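Long-range contacts in isoaspartyl dipeptidase (Fervidobacterium islandicum, PDB 7CF6), which probably hydrolyses isoaspartyl (beta-aspartyl) dipeptides at a zinc-containing active site, as expected of an M38 metallopeptidase of the amidohydrolase family: residues His29-Val34 with Gln354-Ile359; Gly60-His65 with Asn338-Phe343; Tyr134-Val139 with Gly159-Ser164; Asn197-Ser202 with Met229-Lys234. All coordinates share one frame; numbering follows the deposited sequence.

Contact 1 of 4, residues His29-Val34 with Gln354-Ile359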
# COMPACT_ATOMS: atom_id res chain seq x y z
N HIS B 29 -40.84 11.52 -23.81
CA HIS B 29 -39.57 11.83 -23.11
C HIS B 29 -38.61 12.57 -24.05
O HIS B 29 -37.64 13.18 -23.54
CB HIS B 29 -38.94 10.54 -22.56
CG HIS B 29 -38.26 9.68 -23.58
ND1 HIS B 29 -38.79 9.48 -24.86
CD2 HIS B 29 -37.13 8.94 -23.51
CE1 HIS B 29 -38.01 8.65 -25.53
NE2 HIS B 29 -36.98 8.31 -24.73
N LYS B 30 -38.84 12.48 -25.36
CA LYS B 30 -38.11 13.25 -26.41
C LYS B 30 -39.13 13.96 -27.29
O LYS B 30 -40.30 13.55 -27.25
CB LYS B 30 -37.23 12.29 -27.21
CG LYS B 30 -36.29 11.47 -26.34
CD LYS B 30 -35.28 10.64 -27.10
CE LYS B 30 -34.13 10.21 -26.21
NZ LYS B 30 -33.43 9.00 -26.73
N VAL B 31 -38.72 14.97 -28.06
CA VAL B 31 -39.64 15.77 -28.93
C VAL B 31 -40.03 14.94 -30.16
O VAL B 31 -39.12 14.62 -30.92
CB VAL B 31 -38.99 17.10 -29.35
CG1 VAL B 31 -39.70 17.73 -30.54
CG2 VAL B 31 -38.94 18.07 -28.19
N ILE B 32 -41.33 14.68 -30.37
CA ILE B 32 -41.88 13.82 -31.47
C ILE B 32 -42.18 14.69 -32.71
O ILE B 32 -41.90 14.22 -33.83
CB ILE B 32 -43.13 13.02 -30.99
CG1 ILE B 32 -42.80 12.14 -29.78
CG2 ILE B 32 -43.75 12.21 -32.12
CD1 ILE B 32 -43.99 11.45 -29.16
N HIS B 33 -42.77 15.88 -32.54
CA HIS B 33 -43.21 16.70 -33.70
C HIS B 33 -43.31 18.18 -33.34
O HIS B 33 -43.84 18.49 -32.26
CB HIS B 33 -44.53 16.19 -34.26
CG HIS B 33 -44.98 16.95 -35.46
ND1 HIS B 33 -44.43 16.75 -36.71
CD2 HIS B 33 -45.91 17.93 -35.61
CE1 HIS B 33 -45.01 17.56 -37.58
NE2 HIS B 33 -45.92 18.29 -36.92
N VAL B 34 -42.81 19.03 -34.24
CA VAL B 34 -43.02 20.51 -34.30
C VAL B 34 -43.75 20.82 -35.62
O VAL B 34 -43.27 20.41 -36.68
CB VAL B 34 -41.70 21.29 -34.17
CG1 VAL B 34 -41.97 22.76 -33.87
CG2 VAL B 34 -40.76 20.70 -33.13
N GLN B 354 -34.55 15.54 -29.86
CA GLN B 354 -33.94 16.18 -28.66
C GLN B 354 -34.77 15.83 -27.42
O GLN B 354 -35.98 15.64 -27.56
CB GLN B 354 -33.88 17.70 -28.82
CG GLN B 354 -32.95 18.18 -29.94
CD GLN B 354 -31.48 18.27 -29.55
OE1 GLN B 354 -30.66 17.45 -29.93
NE2 GLN B 354 -31.12 19.31 -28.80
N ASP B 355 -34.11 15.76 -26.27
CA ASP B 355 -34.72 15.56 -24.92
C ASP B 355 -35.72 16.68 -24.65
O ASP B 355 -35.41 17.82 -24.96
CB ASP B 355 -33.62 15.50 -23.86
CG ASP B 355 -32.63 14.34 -24.02
OD1 ASP B 355 -32.97 13.34 -24.71
OD2 ASP B 355 -31.51 14.44 -23.44
N ALA B 356 -36.90 16.33 -24.12
CA ALA B 356 -38.11 17.18 -23.98
C ALA B 356 -38.07 17.92 -22.63
O ALA B 356 -38.94 17.65 -21.75
CB ALA B 356 -39.37 16.35 -24.13
N ASP B 357 -37.09 18.83 -22.51
CA ASP B 357 -36.87 19.74 -21.36
C ASP B 357 -37.34 21.14 -21.77
O ASP B 357 -36.69 21.74 -22.65
CB ASP B 357 -35.39 19.70 -20.96
CG ASP B 357 -34.89 18.31 -20.56
OD1 ASP B 357 -35.75 17.40 -20.33
OD2 ASP B 357 -33.64 18.16 -20.45
N PHE B 358 -38.44 21.64 -21.20
CA PHE B 358 -39.06 22.94 -21.56
C PHE B 358 -39.22 23.85 -20.34
O PHE B 358 -39.17 23.40 -19.18
CB PHE B 358 -40.42 22.78 -22.24
CG PHE B 358 -40.48 21.66 -23.23
CD1 PHE B 358 -39.57 21.58 -24.28
CD2 PHE B 358 -41.41 20.65 -23.08
CE1 PHE B 358 -39.61 20.52 -25.16
CE2 PHE B 358 -41.46 19.58 -23.97
CZ PHE B 358 -40.57 19.54 -25.02
N ILE B 359 -39.34 25.14 -20.61
CA ILE B 359 -39.90 26.11 -19.64
C ILE B 359 -40.93 26.93 -20.42
O ILE B 359 -40.80 27.04 -21.66
CB ILE B 359 -38.82 26.97 -18.94
CG1 ILE B 359 -38.16 27.96 -19.90
CG2 ILE B 359 -37.79 26.10 -18.21
CD1 ILE B 359 -37.30 29.01 -19.21

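Contact 2 of 4, residues Gly60-His65 with Asn338-Phe343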
# COMPACT_ATOMS: atom_id res chain seq x y z
N GLY B 60 -35.19 23.94 -21.75
CA GLY B 60 -34.76 23.86 -20.35
C GLY B 60 -33.42 24.55 -20.18
O GLY B 60 -32.48 24.21 -20.94
N LEU B 61 -33.32 25.44 -19.19
CA LEU B 61 -32.02 26.03 -18.76
C LEU B 61 -31.06 24.95 -18.19
O LEU B 61 -31.47 24.12 -17.36
CB LEU B 61 -32.30 27.13 -17.73
CG LEU B 61 -33.25 28.23 -18.21
CD1 LEU B 61 -33.40 29.28 -17.13
CD2 LEU B 61 -32.80 28.87 -19.53
N ILE B 62 -29.80 24.98 -18.65
CA ILE B 62 -28.68 24.12 -18.18
C ILE B 62 -27.76 25.03 -17.35
O ILE B 62 -27.44 26.16 -17.84
CB ILE B 62 -27.93 23.48 -19.38
CG1 ILE B 62 -28.89 22.92 -20.43
CG2 ILE B 62 -26.94 22.43 -18.90
CD1 ILE B 62 -28.23 22.18 -21.60
N ASP B 63 -27.39 24.56 -16.14
CA ASP B 63 -26.51 25.25 -15.16
C ASP B 63 -25.27 24.39 -14.98
O ASP B 63 -25.38 23.31 -14.40
CB ASP B 63 -27.25 25.42 -13.84
CG ASP B 63 -26.64 26.44 -12.90
OD1 ASP B 63 -25.49 26.84 -13.12
OD2 ASP B 63 -27.34 26.84 -11.96
N PRO B 64 -24.10 24.77 -15.56
CA PRO B 64 -22.92 23.89 -15.62
C PRO B 64 -21.95 23.89 -14.43
O PRO B 64 -20.89 23.31 -14.51
CB PRO B 64 -22.17 24.41 -16.86
CG PRO B 64 -23.03 25.50 -17.46
CD PRO B 64 -23.88 26.00 -16.32
N HIS B 65 -22.32 24.51 -13.31
CA HIS B 65 -21.38 24.73 -12.19
C HIS B 65 -22.18 24.95 -10.91
O HIS B 65 -22.56 26.11 -10.66
CB HIS B 65 -20.43 25.91 -12.53
CG HIS B 65 -19.18 25.96 -11.72
ND1 HIS B 65 -17.94 25.73 -12.28
CD2 HIS B 65 -18.99 26.17 -10.40
CE1 HIS B 65 -17.02 25.80 -11.33
NE2 HIS B 65 -17.65 26.06 -10.17
N ASN B 338 -25.03 26.67 -25.94
CA ASN B 338 -23.59 26.73 -25.56
C ASN B 338 -23.26 25.69 -24.49
O ASN B 338 -22.26 24.97 -24.59
CB ASN B 338 -23.18 28.16 -25.17
CG ASN B 338 -23.31 29.15 -26.31
OD1 ASN B 338 -23.73 28.82 -27.42
ND2 ASN B 338 -22.95 30.39 -26.03
N PRO B 339 -24.04 25.56 -23.40
CA PRO B 339 -23.74 24.54 -22.40
C PRO B 339 -23.95 23.14 -22.98
O PRO B 339 -23.27 22.22 -22.54
CB PRO B 339 -24.73 24.81 -21.26
CG PRO B 339 -25.19 26.23 -21.49
CD PRO B 339 -25.16 26.43 -22.99
N ALA B 340 -24.87 23.00 -23.93
CA ALA B 340 -25.17 21.69 -24.53
C ALA B 340 -23.98 21.27 -25.40
O ALA B 340 -23.60 20.07 -25.40
CB ALA B 340 -26.47 21.76 -25.28
N ARG B 341 -23.37 22.24 -26.10
CA ARG B 341 -22.16 22.00 -26.93
C ARG B 341 -21.02 21.43 -26.06
O ARG B 341 -20.47 20.35 -26.40
CB ARG B 341 -21.69 23.31 -27.58
CG ARG B 341 -20.44 23.14 -28.43
CD ARG B 341 -19.63 24.41 -28.42
NE ARG B 341 -20.52 25.49 -28.79
CZ ARG B 341 -20.54 26.71 -28.24
NH1 ARG B 341 -19.68 27.04 -27.28
NH2 ARG B 341 -21.43 27.59 -28.66
N VAL B 342 -20.68 22.15 -24.99
CA VAL B 342 -19.45 21.92 -24.17
C VAL B 342 -19.46 20.50 -23.61
O VAL B 342 -18.37 19.96 -23.42
CB VAL B 342 -19.33 22.97 -23.04
CG1 VAL B 342 -18.21 22.62 -22.07
CG2 VAL B 342 -19.15 24.37 -23.59
N PHE B 343 -20.65 19.93 -23.35
CA PHE B 343 -20.82 18.61 -22.68
C PHE B 343 -21.32 17.54 -23.65
O PHE B 343 -21.28 16.34 -23.25
CB PHE B 343 -21.71 18.76 -21.44
CG PHE B 343 -21.07 19.60 -20.36
CD1 PHE B 343 -21.15 20.98 -20.40
CD2 PHE B 343 -20.36 19.01 -19.33
CE1 PHE B 343 -20.56 21.75 -19.41
CE2 PHE B 343 -19.76 19.78 -18.35
CZ PHE B 343 -19.87 21.15 -18.39

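Contact 3 of 4, residues Tyr134-Val139 with Gly159-Ser164. With ZN (zinc ion), chain Q; ZN (zinc ion), chain R; FWO ((2S)-2-[[(3S)-3-azanyl-4-oxidanyl-4-oxidanylidene-butanoyl]amino]-4-methyl-pentanoic acid), chain P.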
# COMPACT_ATOMS: atom_id res chain seq x y z
N TYR B 134 -10.48 21.55 -6.34
CA TYR B 134 -9.41 22.58 -6.25
C TYR B 134 -8.03 21.94 -6.33
O TYR B 134 -7.26 22.28 -7.24
CB TYR B 134 -9.51 23.36 -4.93
CG TYR B 134 -10.27 24.66 -4.95
CD1 TYR B 134 -11.45 24.81 -5.64
CD2 TYR B 134 -9.79 25.77 -4.27
CE1 TYR B 134 -12.15 26.01 -5.65
CE2 TYR B 134 -10.46 26.99 -4.27
CZ TYR B 134 -11.66 27.11 -4.95
OH TYR B 134 -12.34 28.31 -4.94
N ARG B 135 -7.69 21.06 -5.39
CA ARG B 135 -6.29 20.69 -5.08
C ARG B 135 -5.69 19.81 -6.18
O ARG B 135 -6.43 18.97 -6.73
CB ARG B 135 -6.21 19.94 -3.75
CG ARG B 135 -4.81 19.61 -3.26
CD ARG B 135 -4.84 18.94 -1.89
NE ARG B 135 -4.10 17.69 -1.89
CZ ARG B 135 -2.80 17.56 -1.62
NH1 ARG B 135 -2.06 18.60 -1.30
NH2 ARG B 135 -2.25 16.36 -1.70
N VAL B 136 -4.38 19.95 -6.42
CA VAL B 136 -3.53 19.07 -7.28
C VAL B 136 -2.45 18.42 -6.40
O VAL B 136 -1.66 19.13 -5.79
CB VAL B 136 -2.91 19.86 -8.44
CG1 VAL B 136 -1.89 19.03 -9.20
CG2 VAL B 136 -3.97 20.41 -9.40
N PRO B 137 -2.35 17.07 -6.31
CA PRO B 137 -3.16 16.13 -7.12
C PRO B 137 -4.66 16.00 -6.79
O PRO B 137 -5.09 16.25 -5.66
CB PRO B 137 -2.46 14.80 -6.84
CG PRO B 137 -1.88 14.96 -5.45
CD PRO B 137 -1.42 16.39 -5.40
N PRO B 138 -5.51 15.63 -7.78
CA PRO B 138 -6.96 15.57 -7.57
C PRO B 138 -7.47 14.29 -6.88
O PRO B 138 -6.96 13.21 -7.13
CB PRO B 138 -7.51 15.67 -9.01
CG PRO B 138 -6.47 14.95 -9.83
CD PRO B 138 -5.14 15.23 -9.14
N VAL B 139 -8.45 14.44 -5.98
CA VAL B 139 -9.12 13.30 -5.29
C VAL B 139 -9.82 12.49 -6.38
O VAL B 139 -10.21 13.10 -7.41
CB VAL B 139 -10.09 13.77 -4.19
CG1 VAL B 139 -9.34 14.38 -3.01
CG2 VAL B 139 -11.12 14.76 -4.71
N GLY B 159 -12.56 18.69 -11.97
CA GLY B 159 -12.58 20.09 -11.55
C GLY B 159 -13.15 20.28 -10.15
O GLY B 159 -13.42 19.32 -9.45
N GLU B 160 -13.31 21.55 -9.74
CA GLU B 160 -12.73 22.68 -10.46
C GLU B 160 -11.28 22.83 -9.99
O GLU B 160 -11.09 22.99 -8.78
CB GLU B 160 -13.58 23.94 -10.23
CG GLU B 160 -14.01 24.13 -8.80
CD GLU B 160 -14.71 25.44 -8.47
OE1 GLU B 160 -14.49 26.44 -9.19
OE2 GLU B 160 -15.46 25.45 -7.47
N ILE B 161 -10.30 22.67 -10.90
CA ILE B 161 -8.84 22.78 -10.59
C ILE B 161 -8.51 24.24 -10.31
O ILE B 161 -8.86 25.11 -11.13
CB ILE B 161 -7.96 22.23 -11.73
CG1 ILE B 161 -8.25 20.74 -11.99
CG2 ILE B 161 -6.49 22.48 -11.45
CD1 ILE B 161 -8.29 19.85 -10.75
N ALA B 162 -7.87 24.50 -9.17
CA ALA B 162 -7.54 25.86 -8.69
C ALA B 162 -6.19 26.31 -9.26
O ALA B 162 -5.12 25.66 -8.98
CB ALA B 162 -7.56 25.87 -7.19
N ILE B 163 -6.23 27.38 -10.07
CA ILE B 163 -5.02 28.02 -10.64
C ILE B 163 -5.14 29.52 -10.43
O ILE B 163 -6.26 30.04 -10.53
CB ILE B 163 -4.87 27.67 -12.13
CG1 ILE B 163 -6.03 28.23 -12.95
CG2 ILE B 163 -4.71 26.17 -12.30
CD1 ILE B 163 -5.81 28.17 -14.44
N SER B 164 -4.02 30.20 -10.17
CA SER B 164 -3.98 31.66 -9.93
C SER B 164 -4.89 32.00 -8.75
O SER B 164 -5.74 32.94 -8.88
CB SER B 164 -4.38 32.46 -11.17
OG SER B 164 -3.40 32.35 -12.18
ZN ZN Q . -14.42 28.48 -8.13
ZN ZN R . -17.62 26.89 -7.65
C10 FWO P . -15.46 32.37 -5.48
C13 FWO P . -15.69 28.91 -3.58
C15 FWO P . -14.09 33.06 -5.56
C17 FWO P . -16.57 26.60 -2.92
O01 FWO P . -13.53 33.25 -6.71
O02 FWO P . -16.35 29.51 -5.78
O03 FWO P . -13.53 33.45 -4.48
O04 FWO P . -17.78 26.90 -2.67
O05 FWO P . -16.06 25.63 -2.27
N06 FWO P . -15.39 31.25 -4.52
N07 FWO P . -16.17 27.25 -5.36
C08 FWO P . -16.49 33.40 -5.01
C09 FWO P . -16.29 34.86 -5.48
C11 FWO P . -16.73 35.87 -4.41
C12 FWO P . -17.08 35.05 -6.78
C14 FWO P . -15.86 29.88 -4.75
C16 FWO P . -15.73 27.41 -3.96

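Contact 4 of 4, residues Asn197-Ser202 with Met229-Lys234. With ZN (zinc ion), chain Q; FWO ((2S)-2-[[(3S)-3-azanyl-4-oxidanyl-4-oxidanylidene-butanoyl]amino]-4-methyl-pentanoic acid), chain P.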
# COMPACT_ATOMS: atom_id res chain seq x y z
N ASN B 197 -12.60 21.65 -15.84
CA ASN B 197 -13.15 22.94 -15.38
C ASN B 197 -12.01 23.60 -14.62
O ASN B 197 -11.40 22.92 -13.81
CB ASN B 197 -14.42 22.72 -14.56
CG ASN B 197 -15.19 23.99 -14.31
OD1 ASN B 197 -14.61 25.07 -14.36
ND2 ASN B 197 -16.48 23.87 -14.02
N PHE B 198 -11.67 24.83 -14.95
CA PHE B 198 -10.61 25.61 -14.26
C PHE B 198 -11.32 26.66 -13.41
O PHE B 198 -12.14 27.45 -13.96
CB PHE B 198 -9.63 26.23 -15.27
CG PHE B 198 -8.64 25.27 -15.87
CD1 PHE B 198 -7.48 24.92 -15.20
CD2 PHE B 198 -8.85 24.70 -17.12
CE1 PHE B 198 -6.57 24.04 -15.76
CE2 PHE B 198 -7.94 23.82 -17.69
CZ PHE B 198 -6.80 23.48 -16.99
N HIS B 199 -11.06 26.62 -12.10
CA HIS B 199 -11.33 27.72 -11.14
C HIS B 199 -10.14 28.66 -11.13
O HIS B 199 -9.09 28.25 -10.65
CB HIS B 199 -11.53 27.23 -9.72
CG HIS B 199 -11.52 28.35 -8.74
ND1 HIS B 199 -12.64 29.13 -8.52
CD2 HIS B 199 -10.55 28.83 -7.95
CE1 HIS B 199 -12.35 30.03 -7.60
NE2 HIS B 199 -11.08 29.87 -7.24
N VAL B 200 -10.36 29.87 -11.62
CA VAL B 200 -9.32 30.91 -11.87
C VAL B 200 -9.48 32.00 -10.80
O VAL B 200 -10.51 32.72 -10.80
CB VAL B 200 -9.45 31.50 -13.28
CG1 VAL B 200 -8.27 32.39 -13.59
CG2 VAL B 200 -9.63 30.42 -14.34
N GLY B 201 -8.49 32.11 -9.92
CA GLY B 201 -8.47 33.17 -8.90
C GLY B 201 -8.15 34.53 -9.49
O GLY B 201 -8.52 34.81 -10.65
N SER B 202 -7.46 35.36 -8.71
CA SER B 202 -7.14 36.77 -9.02
C SER B 202 -5.62 36.96 -9.00
O SER B 202 -5.15 38.08 -8.78
CB SER B 202 -7.88 37.66 -8.05
OG SER B 202 -8.28 36.91 -6.92
N MET B 229 -14.75 34.24 -15.30
CA MET B 229 -13.88 35.08 -16.18
C MET B 229 -14.50 36.46 -16.41
O MET B 229 -14.11 37.13 -17.37
CB MET B 229 -13.61 34.40 -17.53
CG MET B 229 -12.99 32.99 -17.43
SD MET B 229 -11.17 32.78 -17.29
CE MET B 229 -10.55 34.35 -17.87
N SER B 230 -15.41 36.89 -15.54
CA SER B 230 -15.81 38.32 -15.40
C SER B 230 -15.31 38.90 -14.06
O SER B 230 -15.43 40.10 -13.88
CB SER B 230 -17.30 38.51 -15.64
OG SER B 230 -18.09 37.57 -14.92
N ARG B 231 -14.68 38.09 -13.21
CA ARG B 231 -14.03 38.48 -11.92
C ARG B 231 -13.57 39.94 -11.95
O ARG B 231 -14.01 40.74 -11.11
CB ARG B 231 -12.78 37.62 -11.67
CG ARG B 231 -12.81 36.86 -10.36
CD ARG B 231 -11.48 36.27 -9.94
NE ARG B 231 -11.64 34.99 -9.28
CZ ARG B 231 -12.44 34.77 -8.24
NH1 ARG B 231 -13.17 35.75 -7.73
NH2 ARG B 231 -12.54 33.56 -7.70
N SER B 232 -12.65 40.21 -12.89
CA SER B 232 -11.93 41.48 -13.15
C SER B 232 -11.95 41.69 -14.66
O SER B 232 -12.00 40.67 -15.39
CB SER B 232 -10.51 41.40 -12.64
OG SER B 232 -9.77 40.36 -13.30
N ARG B 233 -11.87 42.93 -15.15
CA ARG B 233 -11.95 43.17 -16.62
C ARG B 233 -10.65 42.75 -17.32
O ARG B 233 -10.72 42.38 -18.52
CB ARG B 233 -12.29 44.61 -16.95
CG ARG B 233 -12.86 44.75 -18.36
CD ARG B 233 -13.87 45.89 -18.47
NE ARG B 233 -13.57 46.93 -17.47
CZ ARG B 233 -14.42 47.82 -16.94
NH1 ARG B 233 -13.97 48.67 -16.04
NH2 ARG B 233 -15.69 47.88 -17.29
N LYS B 234 -9.52 42.79 -16.59
CA LYS B 234 -8.22 42.25 -17.07
C LYS B 234 -8.43 40.78 -17.44
O LYS B 234 -7.96 40.36 -18.51
CB LYS B 234 -7.14 42.45 -16.00
CG LYS B 234 -5.73 42.39 -16.55
CD LYS B 234 -4.67 42.33 -15.47
CE LYS B 234 -3.31 41.91 -16.01
NZ LYS B 234 -2.28 41.91 -14.96
ZN ZN Q . -14.42 28.48 -8.13
C10 FWO P . -15.46 32.37 -5.48
C13 FWO P . -15.69 28.91 -3.58
C15 FWO P . -14.09 33.06 -5.56
C17 FWO P . -16.57 26.60 -2.92
O01 FWO P . -13.53 33.25 -6.71
O02 FWO P . -16.35 29.51 -5.78
O03 FWO P . -13.53 33.45 -4.48
O04 FWO P . -17.78 26.90 -2.67
O05 FWO P . -16.06 25.63 -2.27
N06 FWO P . -15.39 31.25 -4.52
N07 FWO P . -16.17 27.25 -5.36
C08 FWO P . -16.49 33.40 -5.01
C09 FWO P . -16.29 34.86 -5.48
C11 FWO P . -16.73 35.87 -4.41
C12 FWO P . -17.08 35.05 -6.78
C14 FWO P . -15.86 29.88 -4.75
C16 FWO P . -15.73 27.41 -3.96

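Contact 1 of 4, residues His29-Val34 with Gln354-Ile359
Val31 N gives its hydrogen to Gln354 O at 2.9 Å, with an N-H...O angle of 166°. The donor lies nearly in line with the carbonyl bond. The second bond is longer: Ala356 N reaches His29 O at 3.3 Å. This hydrogen is directed well at the oxygen, but the donor stands above the carbonyl plane of His29. The two bonds flank Lys30 and Asp355, which form an antiparallel, non-hydrogen-bonded pair. It is a single bridge; the touching parts run 101° apart.

Beside the bridge, the side chains of Lys30 and Asp355 run alongside each other in the same direction. Lys30 CE passes 3.7 Å from Asp355 OD1. The charged ends stay apart, with Lys30 NZ 4.8 Å from Asp355 OD1. The firm partner of Asp355 is Lys347, which makes a salt bridge to its OD2 and also binds Asp357.

Deeper in, Val31 supplies the apolar contact. Its CG1 is anti to the backbone N (chi1 163°), which leaves CG2 to meet the Phe358 ring. Val31 CG2 comes in at the ring edge, in its plane, 3.9 Å from Phe358 CZ and 4.4 Å from Ala356 CB. Phe27 meets the Phe358 ring edge-to-face. At the outer end, His29 stacks on His29 of a second subunit.

The contact joins the N-terminal strands to the late strands of the small beta domain that accompanies the barrel in amidohydrolases. The two backbone bonds are the only hydrogen bonds between the segments. The Lys30-Asp355 attraction is likely to add only a modest electrostatic term.

Contact 2 of 4, residues Gly60-His65 with Asn338-Phe343
Ile62 and Pro64 meet Pro339, Ala340 and Phe343 where the first strand of the TIM barrel passes a short helix late in the chain. The axes of strand 61-65 and helix 338-343 come within 8.8 Å and make an angle of 53°. All five residues are buried, and every contact between them is apolar.

Ile62 carries one half of the contact. Its CG2 is anti to the backbone N, and CG1 lies beside that N with a chi1 of -44°. Ile62 CB rests 3.9 Å from Pro339 CB. Ile62 CG2 reaches Pro339 CB at 4.0 Å. The other branch is extended, which carries Ile62 CD1 on to Ala340 CB at 4.1 Å.

Pro64 carries the other half. Pro64 CG approaches Pro339 CB at 4.2 Å. Tyr225 also packs on Pro64, and Val98 on Phe343. These neighbours belong to other barrel strands, so the helix packs among the side chains of several strands. The same strand runs on to His65, a zinc ligand.

The first torsion of Phe343 (-67°) sets CG anti to its carbonyl carbon. The ring then reaches back to the strand, and Phe343 CE1 stops 4.0 Å from Pro64 CB, which approaches it obliquely.

Contact 3 of 4, residues Tyr134-Val139 with Gly159-Ser164
Tyr134 and Ala162 make the tight part of this contact, next to the zinc site. Ala162 N bonds to Tyr134 O at 3.0 Å, in the carbonyl plane and on a lone pair, with an N-H...O angle of 170°. Ala162 CB also packs obliquely on the ring, 3.7 Å from Tyr134 CD2.

Glu160 runs beside the tyrosine and points the same way. Its carboxylate stands at 89° to the ring, and Glu160 OE2 lies at the ring edge, 3.8 Å from Tyr134 CE1. From a first torsion of 44° the glutamate chain extends straight to the metals. Glu160 OE1 binds one zinc ion at 2.3 Å and Glu160 OE2 the other at 2.6 Å. OE2 also accepts a hydrogen bond from the dipeptide amine N07. Replacing Tyr134 by alanine could keep the backbone bond, but would probably leave the Glu160 carboxylate without the ring edge beside it, uncover the Ala162 methyl and open a gap beside the dipeptide.

The other side is looser. Val136 CG2 makes one contact, 3.9 Å from Ile161 CG2. Pro137, after a cis peptide, is exposed. Arg135 makes a salt bridge with Asp182 of a neighbouring subunit.

The chemistry implies one bridging carboxylate that holds both metals and the dipeptide's amino end.

Contact 4 of 4, residues Asn197-Ser202 with Met229-Lys234
His199 and Arg231 meet at the zinc site, beside the bound beta-Asp-Leu dipeptide. Their side chains cross at about a right angle. The guanidinium plane is turned 84° from the imidazole plane. His199 CE1 lies at the guanidinium edge, 3.5 Å from Arg231 NH2.

The histidine is fixed at both nitrogens. Its CG is anti to the backbone N (chi1 169°), and His199 ND1 binds a zinc ion at 1.9 Å. Glu160 binds the same zinc. NE2 is hydrogen-bonded to Asp165. Tyr134 stacks on the ring.

Arg231 is tied down by its inner nitrogen. Arg231 NE donates to Val200 O at 3.0 Å, with an N-H...O angle of 161°. The bond lies in the carbonyl plane, on a lone pair, and the oxygen is close to the guanidinium plane. It probably limits how far the group can turn. Arg231 CD rests 3.4 Å from Gly201 O.

As in a TIM barrel, the site is built at the C-terminal ends of the strands: strand 195-200 ends here, and the loop after strand 224-227 brings in Arg231. Ser232 then caps helix 233-243, where Leu235 N bonds weakly to its OG.

The outer end of Arg231 faces the carboxylate of the dipeptide's leucine part. The modelled approach of NH2 to O01 is too short for a normal ion pair, and a covalent link there is doubtful.

Behind the site, Met229 bends at chi2 and turns its sulfur back to the strand. Met229 SD lies 4.1 Å from Val200 CG2, and Leu235 and Ile207 pack on both side chains.

Overall arrangement
From the N terminus, residues 29-34 open the longest loop, which closes only when 354-359 returns to them in contact 1. Within it, strand 55-66 starts the barrel, and contact 2 closes a second loop at helix 337-343. Contacts 3 and 4 both nest inside that loop. They follow in series and do not cross. Contact 1 touches contact 2 through Asp357 O and Gly60 N, so the beta domain joins the barrel there. Contacts 3 and 4 lie on the neighbouring strands 155-163 and 195-200 and share a zinc ion and the dipeptide. His65 of contact 2 reaches the same site. Contact 1 lies across the chain's centre from contacts 3 and 4.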